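Local coordinates for hypoxanthine phosphoribosyltransferase (Leishmania donovani, PDB 7CMJ), which converts hypoxanthine and guanine to IMP and GMP in purine salvage, transferring the 5-phosphoribosyl group from phosphoribosylpyrophosphate, at residues A[72-77]-A[180-185]. Residues are numbered along the deposited sequence; the frame is centred on the assembly and turned at random.
With MG (magnesium ion), chain C.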
loop_
_atom_site.group_PDB
_atom_site.type_symbol
_atom_site.label_atom_id
_atom_site.label_comp_id
_atom_site.label_asym_id
_atom_site.label_seq_id
_atom_site.Cartn_x
_atom_site.Cartn_y
_atom_site.Cartn_z
ATOM N N THR A 72 -6.399 3.595 20.467
ATOM C CA THR A 72 -5.524 4.716 20.134
ATOM C C THR A 72 -6.253 6.034 20.342
ATOM O O THR A 72 -5.723 6.958 20.979
ATOM C CB THR A 72 -5.016 4.598 18.685
ATOM O OG1 THR A 72 -4.090 3.510 18.587
ATOM C CG2 THR A 72 -4.309 5.867 18.246
ATOM N N ALA A 73 -7.491 6.122 19.842
ATOM C CA ALA A 73 -8.240 7.372 19.947
ATOM C C ALA A 73 -8.455 7.768 21.407
ATOM O O ALA A 73 -8.300 8.943 21.770
ATOM C CB ALA A 73 -9.572 7.261 19.207
ATOM N N ASP A 74 -8.770 6.803 22.272
ATOM C CA ASP A 74 -8.917 7.173 23.677
ATOM C C ASP A 74 -7.565 7.424 24.336
ATOM O O ASP A 74 -7.423 8.394 25.089
ATOM C CB ASP A 74 -9.688 6.110 24.452
ATOM C CG ASP A 74 -11.105 5.930 23.951
ATOM O OD1 ASP A 74 -11.781 5.034 24.474
ATOM O OD2 ASP A 74 -11.543 6.649 23.025
ATOM N N LEU A 75 -6.556 6.580 24.071
ATOM C CA LEU A 75 -5.275 6.762 24.760
ATOM C C LEU A 75 -4.646 8.102 24.402
ATOM O O LEU A 75 -4.089 8.787 25.270
ATOM C CB LEU A 75 -4.307 5.615 24.453
ATOM C CG LEU A 75 -2.814 5.803 24.797
ATOM C CD1 LEU A 75 -2.607 6.103 26.261
ATOM C CD2 LEU A 75 -1.974 4.591 24.435
ATOM N N ALA A 76 -4.759 8.512 23.139
ATOM C CA ALA A 76 -4.235 9.818 22.756
ATOM C C ALA A 76 -4.872 10.937 23.584
ATOM O O ALA A 76 -4.179 11.862 24.024
ATOM C CB ALA A 76 -4.444 10.034 21.256
ATOM N N ARG A 77 -6.184 10.850 23.843
ATOM C CA ARG A 77 -6.853 11.895 24.623
ATOM C C ARG A 77 -6.492 11.819 26.108
ATOM O O ARG A 77 -6.493 12.845 26.804
ATOM C CB ARG A 77 -8.371 11.824 24.415
ATOM C CG ARG A 77 -8.769 12.136 22.966
ATOM C CD ARG A 77 -10.250 11.936 22.697
ATOM N NE ARG A 77 -10.573 10.560 22.313
ATOM C CZ ARG A 77 -11.787 10.147 21.950
ATOM N NH1 ARG A 77 -12.812 10.997 21.918
ATOM N NH2 ARG A 77 -11.984 8.877 21.631
ATOM N N ILE A 180 -14.176 -9.449 22.258
ATOM C CA ILE A 180 -14.762 -8.570 21.268
ATOM C C ILE A 180 -14.923 -7.202 21.916
ATOM O O ILE A 180 -14.781 -7.042 23.131
ATOM C CB ILE A 180 -16.110 -9.099 20.747
ATOM C CG1 ILE A 180 -16.989 -9.511 21.913
ATOM C CG2 ILE A 180 -15.904 -10.309 19.899
ATOM C CD1 ILE A 180 -18.348 -9.922 21.476
ATOM N N GLY A 181 -15.217 -6.207 21.082
ATOM C CA GLY A 181 -15.516 -4.874 21.557
ATOM C C GLY A 181 -14.290 -3.991 21.633
ATOM O O GLY A 181 -13.148 -4.431 21.490
ATOM N N TYR A 182 -14.547 -2.705 21.872
ATOM C CA TYR A 182 -13.502 -1.692 22.027
ATOM C C TYR A 182 -12.481 -1.784 20.896
ATOM O O TYR A 182 -11.271 -1.799 21.111
ATOM C CB TYR A 182 -12.828 -1.795 23.404
ATOM C CG TYR A 182 -12.155 -0.503 23.848
ATOM C CD1 TYR A 182 -12.917 0.584 24.279
ATOM C CD2 TYR A 182 -10.760 -0.363 23.823
ATOM C CE1 TYR A 182 -12.321 1.773 24.677
ATOM C CE2 TYR A 182 -10.151 0.829 24.214
ATOM C CZ TYR A 182 -10.943 1.896 24.641
ATOM O OH TYR A 182 -10.356 3.079 25.038
ATOM N N GLY A 183 -12.985 -1.858 19.668
ATOM C CA GLY A 183 -12.144 -1.961 18.497
ATOM C C GLY A 183 -11.829 -3.374 18.056
ATOM O O GLY A 183 -11.546 -3.588 16.873
ATOM N N MET A 184 -11.869 -4.341 18.961
ATOM C CA MET A 184 -11.499 -5.710 18.632
ATOM C C MET A 184 -12.695 -6.479 18.086
ATOM O O MET A 184 -13.845 -6.208 18.442
ATOM C CB MET A 184 -10.915 -6.416 19.855
ATOM C CG MET A 184 -9.683 -5.704 20.375
ATOM S SD MET A 184 -9.167 -6.279 21.997
ATOM C CE MET A 184 -10.485 -5.610 23.018
ATOM N N ASP A 185 -12.407 -7.451 17.219
ATOM C CA ASP A 185 -13.403 -8.002 16.311
ATOM C C ASP A 185 -13.583 -9.504 16.479
ATOM O O ASP A 185 -12.719 -10.221 16.997
ATOM C CB ASP A 185 -13.043 -7.716 14.839
ATOM C CG ASP A 185 -12.021 -8.704 14.273
ATOM O OD1 ASP A 185 -10.885 -8.766 14.800
ATOM O OD2 ASP A 185 -12.347 -9.416 13.293
HETATM MG MG MG C . -8.976 -9.680 14.374
HETATM O O HOH W 1 -9.325 -10.768 12.337
HETATM O O HOH W 2 -9.643 -11.202 16.195
HETATM O O HOH W 3 -8.917 -8.468 16.301
#
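Asp74, on helix 69-81, meets Tyr182, in the loop after strand 179-180, through a single buried hydrogen bond from the phenol OH to the carboxylate. CB of Asp74 points toward this loop and lies 3.2 Å from Tyr182 OH. With CG anti to its own carbonyl carbon (chi1 -63°), the carboxylate runs alongside the hydroxyl, and OD1 comes nearest to it. OD1 accepts the bond from Tyr182 OH (2.5 Å, a length not to be pressed at this resolution), sitting near the ring plane at its edge, 3.3 Å from CE1. The carboxylate is turned 67° from the ring. The same oxygen also accepts a hydrogen bond from Trp34 NE1 and pairs with Arg77 NH1 of the second subunit. OD2 forms a salt bridge at 2.7 Å to Arg77 NH2 of its own helix, and NH1 of that arginine pairs with Asp74 OD2 of the second subunit. The intrachain arginine is steadied by its NE, which donates to Ala73 O (2.8 Å) from above the carbonyl plane.

Tyr182 reaches across from a type I' turn, Gly181 to Met184, closed by Met184 N to Gly181 O at 2.8 Å, while its ring rests against Val33 and Trp34 of helix 30-47. Just beyond the turn, Asp185 OD1 binds the magnesium ion at 2.2 Å, and Asp185 probably also binds GMP, so the loop borders the phosphoribosyltransferase active site. Tyr182 thus joins this loop to a helix at the subunit interface. Gathered between phenol, indole and two guanidinium groups, the Asp74 carboxylate is probably kept ionised despite its burial.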